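Lectin (PDB 3V6N) agglutinates red blood cells and binds metal ions in the central channel of its four-bladed hemopexin-type beta-propeller. Local coordinates at residues R11-N16 with I86-H91. Residues are numbered along the deposited sequence; the frame is centred on the assembly and turned at random.
Sequences RSSRNN and IDYAPH
Two groups grip Tyr-88 OH: Ser-13 N, from the loop, gives it a weak, bent hydrogen bond (3.1 Å from Ser-13 N to Tyr-88 OH, 128° at the hydrogen), and Asp-69 OD1, from strand 66-69, bonds to the same oxygen. The contact joins neighbouring blades of the four-bladed propeller, the loop between strands 6-11 and 17-22 of one meeting the turn that follows strand 82-87 of the next. Ser-13 N and Ser-12 OG both reach the tyrosine at its edge, Ser-12 OG standing 3.9 Å from Tyr-88 CE2. The Ser-12 hydroxyl, swung beside its own carbonyl carbon (chi1 -173°), faces on along the chain, where its OG accepts from Arg-14 N at 3.1 Å, an ST turn. Pro-90 fits against this turn, its CG 3.7 Å from Ser-13 OG, which is also hydrogen-bonded to Asn-73 OD1. At the exposed end, the chain of Arg-14 is bent at chi2, bringing its guanidinium flat onto His-91, the planes 10° apart. His-91 NE2 is hydrogen-bonded to Glu-17 OE1, which restrains the ring's rotation; the carboxylate would tend to favour protonation, the stacked arginine to oppose it. The stack is offset toward the imidazole rim, where Arg-14 NH1 lies 3.7 Å from His-91 CD2.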
loop_
_atom_site.group_PDB
_atom_site.type_symbol
_atom_site.label_atom_id
_atom_site.label_comp_id
_atom_site.label_asym_id
_atom_site.label_seq_id
_atom_site.Cartn_x
_atom_site.Cartn_y
_atom_site.Cartn_z
ATOM N N ARG A 11 -19.206 8.327 -10.389
ATOM C CA ARG A 11 -20.456 8.057 -11.071
ATOM C C ARG A 11 -20.458 6.607 -11.541
ATOM O O ARG A 11 -19.465 6.154 -12.106
ATOM C CB ARG A 11 -20.531 8.971 -12.301
ATOM C CG ARG A 11 -21.799 8.817 -13.115
ATOM C CD ARG A 11 -21.810 9.709 -14.339
ATOM N NE ARG A 11 -20.640 9.491 -15.191
ATOM C CZ ARG A 11 -20.251 10.342 -16.127
ATOM N NH1 ARG A 11 -20.940 11.474 -16.316
ATOM N NH2 ARG A 11 -19.169 10.083 -16.853
ATOM N N SER A 12 -21.551 5.885 -11.303
ATOM C CA SER A 12 -21.749 4.550 -11.892
ATOM C C SER A 12 -22.133 4.598 -13.373
ATOM O O SER A 12 -22.662 5.605 -13.860
ATOM C CB SER A 12 -22.850 3.801 -11.158
ATOM O OG SER A 12 -22.939 2.457 -11.621
ATOM N N SER A 13 -21.885 3.495 -14.080
ATOM C CA SER A 13 -22.422 3.320 -15.445
ATOM C C SER A 13 -23.943 3.096 -15.443
ATOM O O SER A 13 -24.597 3.280 -16.471
ATOM C CB SER A 13 -21.751 2.151 -16.161
ATOM O OG SER A 13 -22.049 0.938 -15.472
ATOM N N ARG A 14 -24.505 2.674 -14.311
ATOM C CA ARG A 14 -25.967 2.655 -14.155
ATOM C C ARG A 14 -26.527 4.092 -13.992
ATOM O O ARG A 14 -26.000 4.881 -13.193
ATOM C CB ARG A 14 -26.374 1.792 -12.956
ATOM C CG ARG A 14 -25.848 0.358 -13.011
ATOM C CD ARG A 14 -26.618 -0.399 -14.075
ATOM N NE ARG A 14 -26.155 -1.772 -14.253
ATOM C CZ ARG A 14 -26.720 -2.833 -13.692
ATOM N NH1 ARG A 14 -27.773 -2.695 -12.887
ATOM N NH2 ARG A 14 -26.224 -4.035 -13.943
ATOM N N ASN A 15 -27.583 4.403 -14.753
ATOM C CA ASN A 15 -28.268 5.698 -14.704
ATOM C C ASN A 15 -28.571 6.172 -13.284
ATOM O O ASN A 15 -29.150 5.430 -12.488
ATOM C CB ASN A 15 -29.591 5.654 -15.513
ATOM C CG ASN A 15 -29.378 5.432 -17.020
ATOM O OD1 ASN A 15 -28.274 5.595 -17.539
ATOM N ND2 ASN A 15 -30.460 5.061 -17.734
ATOM N N ASN A 16 -28.146 7.395 -12.964
ATOM C CA ASN A 16 -28.471 8.052 -11.678
ATOM C C ASN A 16 -27.965 7.358 -10.408
ATOM O O ASN A 16 -28.516 7.561 -9.335
ATOM C CB ASN A 16 -29.981 8.378 -11.572
ATOM C CG ASN A 16 -30.477 9.231 -12.730
ATOM O OD1 ASN A 16 -29.720 9.977 -13.332
ATOM N ND2 ASN A 16 -31.735 9.096 -13.065
ATOM N N ILE A 86 -9.865 -0.476 -11.227
ATOM C CA ILE A 86 -10.738 -1.607 -10.909
ATOM C C ILE A 86 -11.945 -1.761 -11.849
ATOM O O ILE A 86 -12.411 -0.795 -12.452
ATOM C CB ILE A 86 -11.261 -1.587 -9.448
ATOM C CG1 ILE A 86 -12.085 -0.307 -9.165
ATOM C CG2 ILE A 86 -10.131 -1.809 -8.448
ATOM C CD1 ILE A 86 -12.997 -0.435 -7.956
ATOM N N ASP A 87 -12.423 -3.002 -11.966
ATOM C CA ASP A 87 -13.721 -3.269 -12.551
ATOM C C ASP A 87 -14.682 -3.334 -11.371
ATOM O O ASP A 87 -14.616 -4.268 -10.587
ATOM C CB ASP A 87 -13.691 -4.596 -13.313
ATOM C CG ASP A 87 -15.061 -4.988 -13.909
ATOM O OD1 ASP A 87 -16.120 -4.453 -13.509
ATOM O OD2 ASP A 87 -15.070 -5.888 -14.764
ATOM N N TYR A 88 -15.562 -2.345 -11.238
ATOM C CA TYR A 88 -16.460 -2.281 -10.078
ATOM C C TYR A 88 -17.782 -3.046 -10.279
ATOM O O TYR A 88 -18.614 -3.111 -9.365
ATOM C CB TYR A 88 -16.702 -0.827 -9.618
ATOM C CG TYR A 88 -17.313 0.098 -10.663
ATOM C CD1 TYR A 88 -16.495 0.866 -11.506
ATOM C CD2 TYR A 88 -18.701 0.225 -10.796
ATOM C CE1 TYR A 88 -17.031 1.711 -12.451
ATOM C CE2 TYR A 88 -19.257 1.061 -11.754
ATOM C CZ TYR A 88 -18.423 1.808 -12.569
ATOM O OH TYR A 88 -18.950 2.656 -13.515
ATOM N N ALA A 89 -17.963 -3.616 -11.476
ATOM C CA ALA A 89 -19.001 -4.630 -11.734
ATOM C C ALA A 89 -20.315 -4.354 -10.997
ATOM O O ALA A 89 -20.673 -5.096 -10.083
ATOM C CB ALA A 89 -18.474 -6.011 -11.349
ATOM N N PRO A 90 -21.036 -3.295 -11.407
ATOM C CA PRO A 90 -22.180 -2.778 -10.655
ATOM C C PRO A 90 -23.229 -3.831 -10.351
ATOM O O PRO A 90 -23.645 -4.565 -11.257
ATOM C CB PRO A 90 -22.788 -1.733 -11.596
ATOM C CG PRO A 90 -21.731 -1.408 -12.585
ATOM C CD PRO A 90 -20.864 -2.619 -12.706
ATOM N N HIS A 91 -23.649 -3.910 -9.090
ATOM C CA HIS A 91 -24.757 -4.795 -8.692
ATOM C C HIS A 91 -24.429 -6.258 -8.799
ATOM O O HIS A 91 -25.331 -7.090 -8.833
ATOM C CB HIS A 91 -26.013 -4.512 -9.524
ATOM C CG HIS A 91 -26.583 -3.137 -9.314
ATOM N ND1 HIS A 91 -27.760 -2.929 -8.703
ATOM C CD2 HIS A 91 -26.086 -1.876 -9.649
ATOM C CE1 HIS A 91 -28.012 -1.606 -8.652
ATOM N NE2 HIS A 91 -26.986 -0.965 -9.231
#